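Local coordinates for protein aeromonas extracellular serine protease (Aeromonas sobria, PDB 3WQB) that cleaves peptide bonds that follow a pair of basic residues, one of them lysine, as a secreted calcium-binding serine protease of the furin subfamily and a probable virulence factor, at residues L59-R64 against K421-A426; T117-I122 against V173-Y178; G209-K214 against L348-Y353; S343-L348 against I417-A422. The protein carries 1 engineered substitution. All blocks are in the same frame, centred on the assembly; numbering follows the deposited sequence.

Contact 1: L59-R64 against K421-A426; sequences LWWAHR and KALELA
L423 meets W61 and A62 in a small apolar patch between two helices. No hydrogen bond crosses between the two segments. CD1 of L423 does most of the touching. It lies 3.6 Å from CB of A62, the shortest approach here. The same CD1 lies 4.0 Å from CZ3 of W61, so one methyl serves both partners. CB of L423 also stands 4.0 Å from CZ3 of W61. The indole therefore touches with the six-membered end of its ring. W61 holds CG anti to its backbone N (chi1 -177°), and this carries the ring across to the leucine. Its side chain and that of L423 run obliquely to each other. A62 and L423 are buried, while W61 stays partly exposed.

The polar links lie beside this patch. OD1 of N420 accepts a hydrogen bond from W61 N and a weak one from A62 N, so the first turn of helix 60-64 is tied to the helix that bears L423. L59 is the N-cap residue of that short helix, and H63 N returns to L59 O at 3.1 Å. On another side L423 packs on L349 and A352 of helix 335-352. The arrangement is plain helix-to-helix packing in the subtilisin domain: helix 419-426, late in the chain, closes against the short helix 60-64 near its start, away from the catalytic and calcium sites.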
loop_
_atom_site.group_PDB
_atom_site.type_symbol
_atom_site.label_atom_id
_atom_site.label_comp_id
_atom_site.label_asym_id
_atom_site.label_seq_id
_atom_site.Cartn_x
_atom_site.Cartn_y
_atom_site.Cartn_z
ATOM N N LEU A 59 20.260 -9.227 -5.650
ATOM C CA LEU A 59 20.969 -8.688 -4.490
ATOM C C LEU A 59 22.234 -9.480 -4.171
ATOM O O LEU A 59 22.898 -9.208 -3.167
ATOM C CB LEU A 59 20.054 -8.645 -3.259
ATOM C CG LEU A 59 19.315 -9.923 -2.851
ATOM C CD1 LEU A 59 20.250 -11.045 -2.433
ATOM C CD2 LEU A 59 18.341 -9.595 -1.730
ATOM N N TRP A 60 22.589 -10.430 -5.034
ATOM C CA TRP A 60 23.723 -11.313 -4.743
ATOM C C TRP A 60 25.053 -10.569 -4.523
ATOM O O TRP A 60 25.868 -10.987 -3.709
ATOM C CB TRP A 60 23.852 -12.388 -5.820
ATOM C CG TRP A 60 24.155 -11.872 -7.193
ATOM C CD1 TRP A 60 23.260 -11.612 -8.191
ATOM C CD2 TRP A 60 25.453 -11.571 -7.725
ATOM N NE1 TRP A 60 23.919 -11.162 -9.312
ATOM C CE2 TRP A 60 25.265 -11.125 -9.052
ATOM C CE3 TRP A 60 26.757 -11.624 -7.204
ATOM C CZ2 TRP A 60 26.332 -10.747 -9.871
ATOM C CZ3 TRP A 60 27.819 -11.238 -8.020
ATOM C CH2 TRP A 60 27.597 -10.801 -9.335
ATOM N N TRP A 61 25.267 -9.472 -5.245
ATOM C CA TRP A 61 26.508 -8.721 -5.131
ATOM C C TRP A 61 26.542 -7.939 -3.831
ATOM O O TRP A 61 27.595 -7.822 -3.214
ATOM C CB TRP A 61 26.712 -7.836 -6.360
ATOM C CG TRP A 61 27.999 -7.060 -6.400
ATOM C CD1 TRP A 61 29.168 -7.424 -7.016
ATOM C CD2 TRP A 61 28.229 -5.760 -5.839
ATOM N NE1 TRP A 61 30.112 -6.431 -6.859
ATOM C CE2 TRP A 61 29.561 -5.398 -6.147
ATOM C CE3 TRP A 61 27.438 -4.867 -5.098
ATOM C CZ2 TRP A 61 30.124 -4.185 -5.731
ATOM C CZ3 TRP A 61 27.995 -3.657 -4.692
ATOM C CH2 TRP A 61 29.324 -3.326 -5.016
ATOM N N ALA A 62 25.394 -7.421 -3.389
ATOM C CA ALA A 62 25.316 -6.865 -2.040
ATOM C C ALA A 62 25.744 -7.909 -1.000
ATOM O O ALA A 62 26.606 -7.648 -0.160
ATOM C CB ALA A 62 23.926 -6.341 -1.744
ATOM N N HIS A 63 25.171 -9.101 -1.085
ATOM C CA HIS A 63 25.503 -10.146 -0.135
ATOM C C HIS A 63 26.970 -10.568 -0.211
ATOM O O HIS A 63 27.595 -10.763 0.825
ATOM C CB HIS A 63 24.561 -11.339 -0.295
ATOM C CG HIS A 63 23.226 -11.130 0.352
ATOM N ND1 HIS A 63 22.478 -12.169 0.861
ATOM C CD2 HIS A 63 22.516 -10.001 0.594
ATOM C CE1 HIS A 63 21.360 -11.692 1.376
ATOM N NE2 HIS A 63 21.356 -10.380 1.224
ATOM N N ARG A 64 27.523 -10.678 -1.422
ATOM C CA ARG A 64 28.917 -11.081 -1.582
ATOM C C ARG A 64 29.900 -9.984 -1.184
ATOM O O ARG A 64 31.072 -10.271 -1.000
ATOM C CB ARG A 64 29.205 -11.540 -3.017
ATOM C CG ARG A 64 28.541 -12.853 -3.400
ATOM C CD ARG A 64 29.092 -13.406 -4.701
ATOM N NE ARG A 64 30.427 -13.970 -4.511
ATOM C CZ ARG A 64 31.220 -14.411 -5.485
ATOM N NH1 ARG A 64 30.829 -14.370 -6.751
ATOM N NH2 ARG A 64 32.417 -14.898 -5.182
ATOM N N LYS A 421 22.296 -3.204 -9.123
ATOM C CA LYS A 421 22.393 -2.044 -10.008
ATOM C C LYS A 421 22.143 -0.746 -9.241
ATOM O O LYS A 421 22.808 0.260 -9.489
ATOM C CB LYS A 421 21.451 -2.173 -11.204
ATOM C CG LYS A 421 21.670 -1.122 -12.285
ATOM C CD LYS A 421 20.820 -1.406 -13.509
ATOM C CE LYS A 421 20.959 -0.272 -14.512
ATOM N NZ LYS A 421 20.197 -0.551 -15.752
ATOM N N ALA A 422 21.220 -0.775 -8.279
ATOM C CA ALA A 422 21.007 0.386 -7.424
ATOM C C ALA A 422 22.293 0.752 -6.692
ATOM O O ALA A 422 22.637 1.927 -6.580
ATOM C CB ALA A 422 19.858 0.137 -6.440
ATOM N N LEU A 423 23.009 -0.261 -6.205
ATOM C CA LEU A 423 24.294 -0.031 -5.535
ATOM C C LEU A 423 25.375 0.491 -6.474
ATOM O O LEU A 423 26.188 1.314 -6.073
ATOM C CB LEU A 423 24.776 -1.294 -4.827
ATOM C CG LEU A 423 23.994 -1.674 -3.572
ATOM C CD1 LEU A 423 24.315 -3.108 -3.184
ATOM C CD2 LEU A 423 24.307 -0.720 -2.437
ATOM N N GLU A 424 25.390 0.008 -7.710
ATOM C CA GLU A 424 26.301 0.538 -8.724
ATOM C C GLU A 424 26.044 2.025 -8.960
ATOM O O GLU A 424 26.971 2.827 -9.017
ATOM C CB GLU A 424 26.145 -0.236 -10.031
ATOM C CG GLU A 424 27.129 0.151 -11.114
ATOM C CD GLU A 424 26.980 -0.720 -12.336
ATOM O OE1 GLU A 424 26.069 -0.456 -13.144
ATOM O OE2 GLU A 424 27.762 -1.681 -12.478
ATOM N N LEU A 425 24.777 2.400 -9.070
ATOM C CA LEU A 425 24.437 3.794 -9.306
ATOM C C LEU A 425 24.723 4.641 -8.070
ATOM O O LEU A 425 25.135 5.795 -8.182
ATOM C CB LEU A 425 22.972 3.938 -9.730
ATOM C CG LEU A 425 22.517 3.369 -11.079
ATOM C CD1 LEU A 425 21.067 3.731 -11.343
ATOM C CD2 LEU A 425 23.401 3.867 -12.212
ATOM N N ALA A 426 24.528 4.055 -6.889
ATOM C CA ALA A 426 24.697 4.787 -5.631
ATOM C C ALA A 426 26.115 5.298 -5.420
ATOM O O ALA A 426 26.307 6.360 -4.834
ATOM C CB ALA A 426 24.259 3.931 -4.448
#

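Contact 2: T117-I122 against V173-Y178; sequences TSVSGI and VFNQSY
V119 sets both of its methyls against N175 and S177, in van der Waals contact with polar side chains. CG1 of V119 lies 3.3 Å from ND2 of N175, a close approach. CG2 lies 3.6 Å from OG of S177 and 3.9 Å from CB of S177. The valine thus straddles the two polar side chains, and it meets N175 from the opposite direction. With CG1 anti to the valine backbone N (chi1 166°), CG1 falls by the amide of N175 and CG2 by S177. CG1 also lies 3.9 Å from OG of S177.

This is a helix laid on the parallel sheet of the subtilisin fold. Helix 115-124 begins at H115, a predicted member of the charge relay, and strand 173-179 is an inner strand of the sheet. S177, the centre of an inverse gamma turn, lies about 3 Å, side chain to side chain, from both D78 and A336, the engineered residue at the predicted serine position.

The polar groups are held by each other and by helix 335-352. ND2 of N175 donates to OG of S177 at 3.0 Å, with an N-H...O angle of 153°. The acceptor lies nearly in the amide plane. OD1 of N175 is bonded to S343 OG, so both ends of the amide are held and its rotation is fixed. OG of S177 is also bonded to A336 O.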
loop_
_atom_site.group_PDB
_atom_site.type_symbol
_atom_site.label_atom_id
_atom_site.label_comp_id
_atom_site.label_asym_id
_atom_site.label_seq_id
_atom_site.Cartn_x
_atom_site.Cartn_y
_atom_site.Cartn_z
ATOM N N THR A 117 5.296 -12.128 11.456
ATOM C CA THR A 117 6.494 -12.929 11.647
ATOM C C THR A 117 7.063 -13.361 10.294
ATOM O O THR A 117 8.278 -13.330 10.077
ATOM C CB THR A 117 6.186 -14.113 12.576
ATOM O OG1 THR A 117 5.757 -13.593 13.841
ATOM C CG2 THR A 117 7.400 -15.012 12.783
ATOM N N SER A 118 6.175 -13.728 9.375
ATOM C CA SER A 118 6.591 -14.070 8.011
ATOM C C SER A 118 7.209 -12.868 7.282
ATOM O O SER A 118 8.247 -12.989 6.638
ATOM C CB SER A 118 5.412 -14.645 7.225
ATOM O OG SER A 118 4.946 -15.864 7.790
ATOM N N VAL A 119 6.552 -11.717 7.388
ATOM C CA VAL A 119 7.085 -10.447 6.874
ATOM C C VAL A 119 8.490 -10.177 7.419
ATOM O O VAL A 119 9.421 -9.874 6.659
ATOM C CB VAL A 119 6.119 -9.279 7.237
ATOM C CG1 VAL A 119 6.766 -7.910 7.050
ATOM C CG2 VAL A 119 4.849 -9.368 6.411
ATOM N N SER A 120 8.635 -10.300 8.741
ATOM C CA SER A 120 9.889 -10.001 9.404
ATOM C C SER A 120 11.053 -10.845 8.904
ATOM O O SER A 120 12.154 -10.328 8.715
ATOM C CB SER A 120 9.744 -10.117 10.924
ATOM O OG SER A 120 8.812 -9.153 11.385
ATOM N N GLY A 121 10.801 -12.128 8.657
ATOM C CA GLY A 121 11.837 -13.028 8.167
ATOM C C GLY A 121 12.321 -12.691 6.768
ATOM O O GLY A 121 13.503 -12.841 6.466
ATOM N N ILE A 122 11.406 -12.257 5.902
ATOM C CA ILE A 122 11.791 -11.819 4.568
ATOM C C ILE A 122 12.815 -10.682 4.690
ATOM O O ILE A 122 13.819 -10.655 3.969
ATOM C CB ILE A 122 10.560 -11.409 3.745
ATOM C CG1 ILE A 122 9.718 -12.648 3.423
ATOM C CG2 ILE A 122 10.968 -10.651 2.473
ATOM C CD1 ILE A 122 8.317 -12.316 2.948
ATOM N N VAL A 173 13.082 2.491 8.341
ATOM C CA VAL A 173 12.139 1.858 7.417
ATOM C C VAL A 173 10.892 1.499 8.211
ATOM O O VAL A 173 10.982 0.911 9.290
ATOM C CB VAL A 173 12.734 0.592 6.742
ATOM C CG1 VAL A 173 11.753 0.027 5.740
ATOM C CG2 VAL A 173 14.057 0.910 6.045
ATOM N N PHE A 174 9.729 1.860 7.679
ATOM C CA PHE A 174 8.444 1.430 8.253
ATOM C C PHE A 174 7.747 0.530 7.266
ATOM O O PHE A 174 7.317 0.978 6.203
ATOM C CB PHE A 174 7.563 2.631 8.607
ATOM C CG PHE A 174 8.102 3.440 9.748
ATOM C CD1 PHE A 174 8.977 4.496 9.524
ATOM C CD2 PHE A 174 7.746 3.128 11.060
ATOM C CE1 PHE A 174 9.493 5.234 10.601
ATOM C CE2 PHE A 174 8.255 3.851 12.132
ATOM C CZ PHE A 174 9.130 4.910 11.904
ATOM N N ASN A 175 7.683 -0.750 7.614
ATOM C CA ASN A 175 7.063 -1.747 6.757
ATOM C C ASN A 175 5.571 -1.871 7.024
ATOM O O ASN A 175 5.171 -2.194 8.138
ATOM C CB ASN A 175 7.746 -3.099 6.965
ATOM C CG ASN A 175 7.267 -4.137 5.983
ATOM O OD1 ASN A 175 7.930 -4.388 4.976
ATOM N ND2 ASN A 175 6.107 -4.736 6.256
ATOM N N GLN A 176 4.760 -1.585 6.004
ATOM C CA GLN A 176 3.300 -1.627 6.125
ATOM C C GLN A 176 2.697 -2.610 5.122
ATOM O O GLN A 176 2.256 -2.226 4.022
ATOM C CB GLN A 176 2.698 -0.250 5.907
ATOM C CG GLN A 176 3.263 0.811 6.810
ATOM C CD GLN A 176 2.870 2.161 6.302
ATOM O OE1 GLN A 176 1.852 2.733 6.723
ATOM N NE2 GLN A 176 3.617 2.646 5.310
ATOM N N SER A 177 2.703 -3.885 5.505
ATOM C CA SER A 177 2.179 -4.962 4.666
ATOM C C SER A 177 0.661 -5.071 4.805
ATOM O O SER A 177 0.117 -6.166 5.031
ATOM C CB SER A 177 2.845 -6.281 5.047
ATOM O OG SER A 177 4.182 -6.324 4.577
ATOM N N TYR A 178 -0.019 -3.933 4.677
ATOM C CA TYR A 178 -1.460 -3.857 4.896
ATOM C C TYR A 178 -2.101 -2.786 4.025
ATOM O O TYR A 178 -1.406 -1.982 3.407
ATOM C CB TYR A 178 -1.785 -3.629 6.387
ATOM C CG TYR A 178 -1.174 -2.382 6.988
ATOM C CD1 TYR A 178 -1.710 -1.110 6.727
ATOM C CD2 TYR A 178 -0.085 -2.474 7.855
ATOM C CE1 TYR A 178 -1.155 0.040 7.288
ATOM C CE2 TYR A 178 0.475 -1.335 8.425
ATOM C CZ TYR A 178 -0.065 -0.084 8.138
ATOM O OH TYR A 178 0.483 1.045 8.694
#

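Contact 3: G209-K214 against L348-Y353; sequences GAAYIK and LLMSAY
M350 reaches from its helix to A211, the first residue of strand 211-215, and to G209 in the loop before it. This is a helix-on-sheet contact of the subtilisin domain. Helix 335-352 lies against the central parallel sheet, and strand 211-215 is one of the inner strands.

The methionine and the alanine point at each other. M350 places CG anti to its carbonyl carbon (chi1 -70°), and the chain is extended from there on. The terminal methyl is therefore carried far out from the helix. CE of M350 stops 4.0 Å from CB of A211, methyl against methyl. No other side-chain pair touches across the two segments. The backbones stay well apart, with CA of G209 and CA of M350 10.0 Å from each other, so the long side chain spans the gap.

All three touching residues are buried. M350 also packs on L361 of helix 358-368, and A211 on V358 of the same helix. A211 further meets M346, one turn earlier on the methionine's own helix.

At the end of helix 335-352, OG of S351 donates back to L348 O at 2.9 Å, tilted 25° from the carbonyl plane. The methyl CE of M350 also lies 3.9 Å from G209 O, a carbonyl oxygen that R172 NE holds by a hydrogen bond.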
loop_
_atom_site.group_PDB
_atom_site.type_symbol
_atom_site.label_atom_id
_atom_site.label_comp_id
_atom_site.label_asym_id
_atom_site.label_seq_id
_atom_site.Cartn_x
_atom_site.Cartn_y
_atom_site.Cartn_z
ATOM N N GLY A 209 16.555 10.011 7.279
ATOM C CA GLY A 209 15.131 9.937 6.964
ATOM C C GLY A 209 14.597 8.521 6.876
ATOM O O GLY A 209 15.318 7.586 6.528
ATOM N N ALA A 210 13.319 8.381 7.199
ATOM C CA ALA A 210 12.661 7.074 7.177
ATOM C C ALA A 210 11.849 6.851 5.912
ATOM O O ALA A 210 11.118 7.731 5.462
ATOM C CB ALA A 210 11.784 6.922 8.397
ATOM N N ALA A 211 12.006 5.661 5.355
ATOM C CA ALA A 211 11.240 5.223 4.198
ATOM C C ALA A 211 10.023 4.405 4.610
ATOM O O ALA A 211 10.165 3.336 5.218
ATOM C CB ALA A 211 12.125 4.398 3.289
ATOM N N TYR A 212 8.839 4.938 4.326
ATOM C CA TYR A 212 7.585 4.194 4.488
ATOM C C TYR A 212 7.347 3.345 3.251
ATOM O O TYR A 212 7.380 3.870 2.140
ATOM C CB TYR A 212 6.411 5.164 4.725
ATOM C CG TYR A 212 6.520 5.852 6.059
ATOM C CD1 TYR A 212 7.303 7.003 6.213
ATOM C CD2 TYR A 212 5.861 5.344 7.176
ATOM C CE1 TYR A 212 7.432 7.621 7.453
ATOM C CE2 TYR A 212 5.985 5.947 8.421
ATOM C CZ TYR A 212 6.772 7.092 8.552
ATOM O OH TYR A 212 6.889 7.710 9.771
ATOM N N ILE A 213 7.144 2.041 3.457
ATOM C CA ILE A 213 6.904 1.077 2.380
ATOM C C ILE A 213 5.510 0.503 2.573
ATOM O O ILE A 213 5.115 0.205 3.710
ATOM C CB ILE A 213 7.958 -0.062 2.404
ATOM C CG1 ILE A 213 9.372 0.484 2.715
ATOM C CG2 ILE A 213 7.896 -0.882 1.122
ATOM C CD1 ILE A 213 9.956 1.434 1.674
ATOM N N LYS A 214 4.765 0.351 1.479
ATOM C CA LYS A 214 3.337 0.131 1.568
ATOM C C LYS A 214 2.829 -0.869 0.527
ATOM O O LYS A 214 3.104 -0.727 -0.666
ATOM C CB LYS A 214 2.629 1.480 1.394
ATOM C CG LYS A 214 1.107 1.454 1.492
ATOM C CD LYS A 214 0.628 1.004 2.874
ATOM C CE LYS A 214 -0.830 1.344 3.086
ATOM N NZ LYS A 214 -1.723 0.561 2.171
ATOM N N LEU A 348 19.341 -2.550 2.675
ATOM C CA LEU A 348 20.637 -2.816 2.051
ATOM C C LEU A 348 21.265 -1.510 1.555
ATOM O O LEU A 348 22.422 -1.197 1.858
ATOM C CB LEU A 348 20.512 -3.825 0.901
ATOM C CG LEU A 348 20.141 -5.252 1.316
ATOM C CD1 LEU A 348 20.065 -6.170 0.108
ATOM C CD2 LEU A 348 21.137 -5.797 2.328
ATOM N N LEU A 349 20.486 -0.732 0.816
ATOM C CA LEU A 349 20.997 0.509 0.265
ATOM C C LEU A 349 21.404 1.476 1.361
ATOM O O LEU A 349 22.466 2.091 1.291
ATOM C CB LEU A 349 19.963 1.157 -0.652
ATOM C CG LEU A 349 19.557 0.361 -1.886
ATOM C CD1 LEU A 349 18.593 1.177 -2.692
ATOM C CD2 LEU A 349 20.739 -0.064 -2.724
ATOM N N MET A 350 20.551 1.612 2.370
ATOM C CA MET A 350 20.851 2.489 3.490
ATOM C C MET A 350 22.116 2.064 4.217
ATOM O O MET A 350 22.892 2.910 4.656
ATOM C CB MET A 350 19.680 2.542 4.466
ATOM C CG MET A 350 18.467 3.274 3.936
ATOM S SD MET A 350 17.116 3.124 5.112
ATOM C CE MET A 350 15.976 4.328 4.426
ATOM N N SER A 351 22.337 0.764 4.355
ATOM C CA SER A 351 23.531 0.300 5.066
ATOM C C SER A 351 24.807 0.588 4.281
ATOM O O SER A 351 25.848 0.857 4.882
ATOM C CB SER A 351 23.434 -1.177 5.447
ATOM O OG SER A 351 23.557 -2.050 4.334
ATOM N N ALA A 352 24.713 0.542 2.951
ATOM C CA ALA A 352 25.848 0.804 2.057
ATOM C C ALA A 352 26.150 2.294 1.939
ATOM O O ALA A 352 27.314 2.690 1.795
ATOM C CB ALA A 352 25.582 0.223 0.688
ATOM N N TYR A 353 25.099 3.112 2.000
ATOM C CA TYR A 353 25.198 4.550 1.778
ATOM C C TYR A 353 24.319 5.275 2.786
ATOM O O TYR A 353 23.244 5.774 2.444
ATOM C CB TYR A 353 24.823 4.899 0.327
ATOM C CG TYR A 353 25.850 4.373 -0.646
ATOM C CD1 TYR A 353 27.036 5.067 -0.874
ATOM C CD2 TYR A 353 25.667 3.140 -1.282
ATOM C CE1 TYR A 353 28.002 4.569 -1.727
ATOM C CE2 TYR A 353 26.627 2.627 -2.148
ATOM C CZ TYR A 353 27.785 3.350 -2.367
ATOM O OH TYR A 353 28.742 2.846 -3.207
#

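Contact 4: S343-L348 against I417-A422; sequences SGAMAL and IDVNKA
A345 presses its methyl between I417 and V419, the tight part of this contact. CB of A345 lies 3.8 Å from CG2 of V419 and 3.9 Å from CG2 of I417. The backbones come close here, with CA of A345 and CA of V419 6.3 Å apart. The small alanine permits this approach. In I417 chi1 of -68° sets CG1 anti to the carbonyl carbon, which leaves CG2 anti to the backbone N and against the alanine. CD1 of I417 adds a longer touch on the same methyl at 4.1 Å.

One turn along, L348 widens the patch. Its CD1 lies 3.9 Å from CG1 of V419, and the two side chains cross at about a right angle. V419 therefore uses one methyl for each partner.

The contact joins helix 335-352 to the start of helix 419-426 and the nearby loop residue I417, in the subtilisin domain. Helix 335-352 carries at its start A336, the engineered residue at the predicted serine position. D418 is the N-cap of helix 419-426: OD1 accepts from K421 N at 3.0 Å, with an N-H...O angle of 163°. The donor comes from above the carboxylate plane. OD1 also accepts from N58 ND2.

The solvent side is looser. K421 is exposed, its chain fully extended, and it does not touch 343-348; its side chain touches S368 of helix 358-368.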
loop_
_atom_site.group_PDB
_atom_site.type_symbol
_atom_site.label_atom_id
_atom_site.label_comp_id
_atom_site.label_asym_id
_atom_site.label_seq_id
_atom_site.Cartn_x
_atom_site.Cartn_y
_atom_site.Cartn_z
ATOM N N SER A 343 11.417 -3.287 1.741
ATOM C CA SER A 343 12.004 -2.845 3.016
ATOM C C SER A 343 13.427 -3.367 3.161
ATOM O O SER A 343 14.329 -2.629 3.549
ATOM C CB SER A 343 11.142 -3.307 4.199
ATOM O OG SER A 343 9.892 -2.637 4.181
ATOM N N GLY A 344 13.623 -4.645 2.855
ATOM C CA GLY A 344 14.945 -5.253 2.883
ATOM C C GLY A 344 15.894 -4.615 1.883
ATOM O O GLY A 344 17.034 -4.293 2.227
ATOM N N ALA A 345 15.421 -4.385 0.657
ATOM C CA ALA A 345 16.232 -3.732 -0.378
ATOM C C ALA A 345 16.662 -2.334 0.076
ATOM O O ALA A 345 17.825 -1.943 -0.067
ATOM C CB ALA A 345 15.461 -3.652 -1.690
ATOM N N MET A 346 15.703 -1.589 0.621
ATOM C CA MET A 346 15.961 -0.277 1.178
ATOM C C MET A 346 17.015 -0.345 2.284
ATOM O O MET A 346 17.937 0.474 2.325
ATOM C CB MET A 346 14.659 0.311 1.716
ATOM C CG MET A 346 14.731 1.780 2.070
ATOM S SD MET A 346 14.967 2.855 0.633
ATOM C CE MET A 346 13.372 2.851 -0.180
ATOM N N ALA A 347 16.887 -1.326 3.183
ATOM C CA ALA A 347 17.845 -1.471 4.275
ATOM C C ALA A 347 19.248 -1.766 3.738
ATOM O O ALA A 347 20.244 -1.262 4.267
ATOM C CB ALA A 347 17.406 -2.549 5.239
ATOM N N LEU A 348 19.341 -2.550 2.675
ATOM C CA LEU A 348 20.637 -2.816 2.051
ATOM C C LEU A 348 21.265 -1.510 1.555
ATOM O O LEU A 348 22.422 -1.197 1.858
ATOM C CB LEU A 348 20.512 -3.825 0.901
ATOM C CG LEU A 348 20.141 -5.252 1.316
ATOM C CD1 LEU A 348 20.065 -6.170 0.108
ATOM C CD2 LEU A 348 21.137 -5.797 2.328
ATOM N N ILE A 417 12.791 -4.396 -8.579
ATOM C CA ILE A 417 13.992 -4.015 -7.835
ATOM C C ILE A 417 15.232 -4.771 -8.317
ATOM O O ILE A 417 15.200 -5.994 -8.496
ATOM C CB ILE A 417 13.786 -4.257 -6.341
ATOM C CG1 ILE A 417 12.735 -3.279 -5.805
ATOM C CG2 ILE A 417 15.104 -4.124 -5.579
ATOM C CD1 ILE A 417 12.364 -3.500 -4.345
ATOM N N ASP A 418 16.318 -4.029 -8.519
ATOM C CA ASP A 418 17.621 -4.596 -8.859
ATOM C C ASP A 418 18.605 -3.988 -7.872
ATOM O O ASP A 418 19.118 -2.893 -8.083
ATOM C CB ASP A 418 17.988 -4.232 -10.300
ATOM C CG ASP A 418 19.309 -4.837 -10.764
ATOM O OD1 ASP A 418 20.159 -5.195 -9.915
ATOM O OD2 ASP A 418 19.505 -4.908 -12.002
ATOM N N VAL A 419 18.851 -4.687 -6.769
ATOM C CA VAL A 419 19.677 -4.128 -5.696
ATOM C C VAL A 419 21.116 -3.885 -6.156
ATOM O O VAL A 419 21.718 -2.848 -5.827
ATOM C CB VAL A 419 19.666 -5.040 -4.444
ATOM C CG1 VAL A 419 20.780 -4.646 -3.465
ATOM C CG2 VAL A 419 18.303 -4.993 -3.761
ATOM N N ASN A 420 21.680 -4.837 -6.893
ATOM C CA ASN A 420 23.057 -4.691 -7.353
ATOM C C ASN A 420 23.232 -3.440 -8.204
ATOM O O ASN A 420 24.206 -2.699 -8.020
ATOM C CB ASN A 420 23.476 -5.892 -8.194
ATOM C CG ASN A 420 23.553 -7.182 -7.413
ATOM O OD1 ASN A 420 23.544 -7.206 -6.180
ATOM N ND2 ASN A 420 23.640 -8.279 -8.148
ATOM N N LYS A 421 22.296 -3.204 -9.123
ATOM C CA LYS A 421 22.393 -2.044 -10.008
ATOM C C LYS A 421 22.143 -0.746 -9.241
ATOM O O LYS A 421 22.808 0.260 -9.489
ATOM C CB LYS A 421 21.451 -2.173 -11.204
ATOM C CG LYS A 421 21.670 -1.122 -12.285
ATOM C CD LYS A 421 20.820 -1.406 -13.509
ATOM C CE LYS A 421 20.959 -0.272 -14.512
ATOM N NZ LYS A 421 20.197 -0.551 -15.752
ATOM N N ALA A 422 21.220 -0.775 -8.279
ATOM C CA ALA A 422 21.007 0.386 -7.424
ATOM C C ALA A 422 22.293 0.752 -6.692
ATOM O O ALA A 422 22.637 1.927 -6.580
ATOM C CB ALA A 422 19.858 0.137 -6.440
#

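Contacts 3 and 4 share L348 and helix 335-352, and their centres lie 9 Å apart. Contacts 1 and 4 share K421 and A422 on helix 419-426, with centres 7 Å apart. Contact 1 also touches contact 3, where L423 CD2 lies 3.5 Å from A352 CB. Contact 2 stands about 7 Å from contact 1 between nearest atoms. It joins contact 3 through the parallel sheet, where strands 173-179 and 211-215 are neighbours: F174 N lies 2.9 Å from A211 O, probably a hydrogen bond. N175 OD1 and S343 OG, 2.7 Å apart and probably hydrogen-bonded, tie contact 2 to contact 4. Contact 2 is the one beside the predicted charge relay.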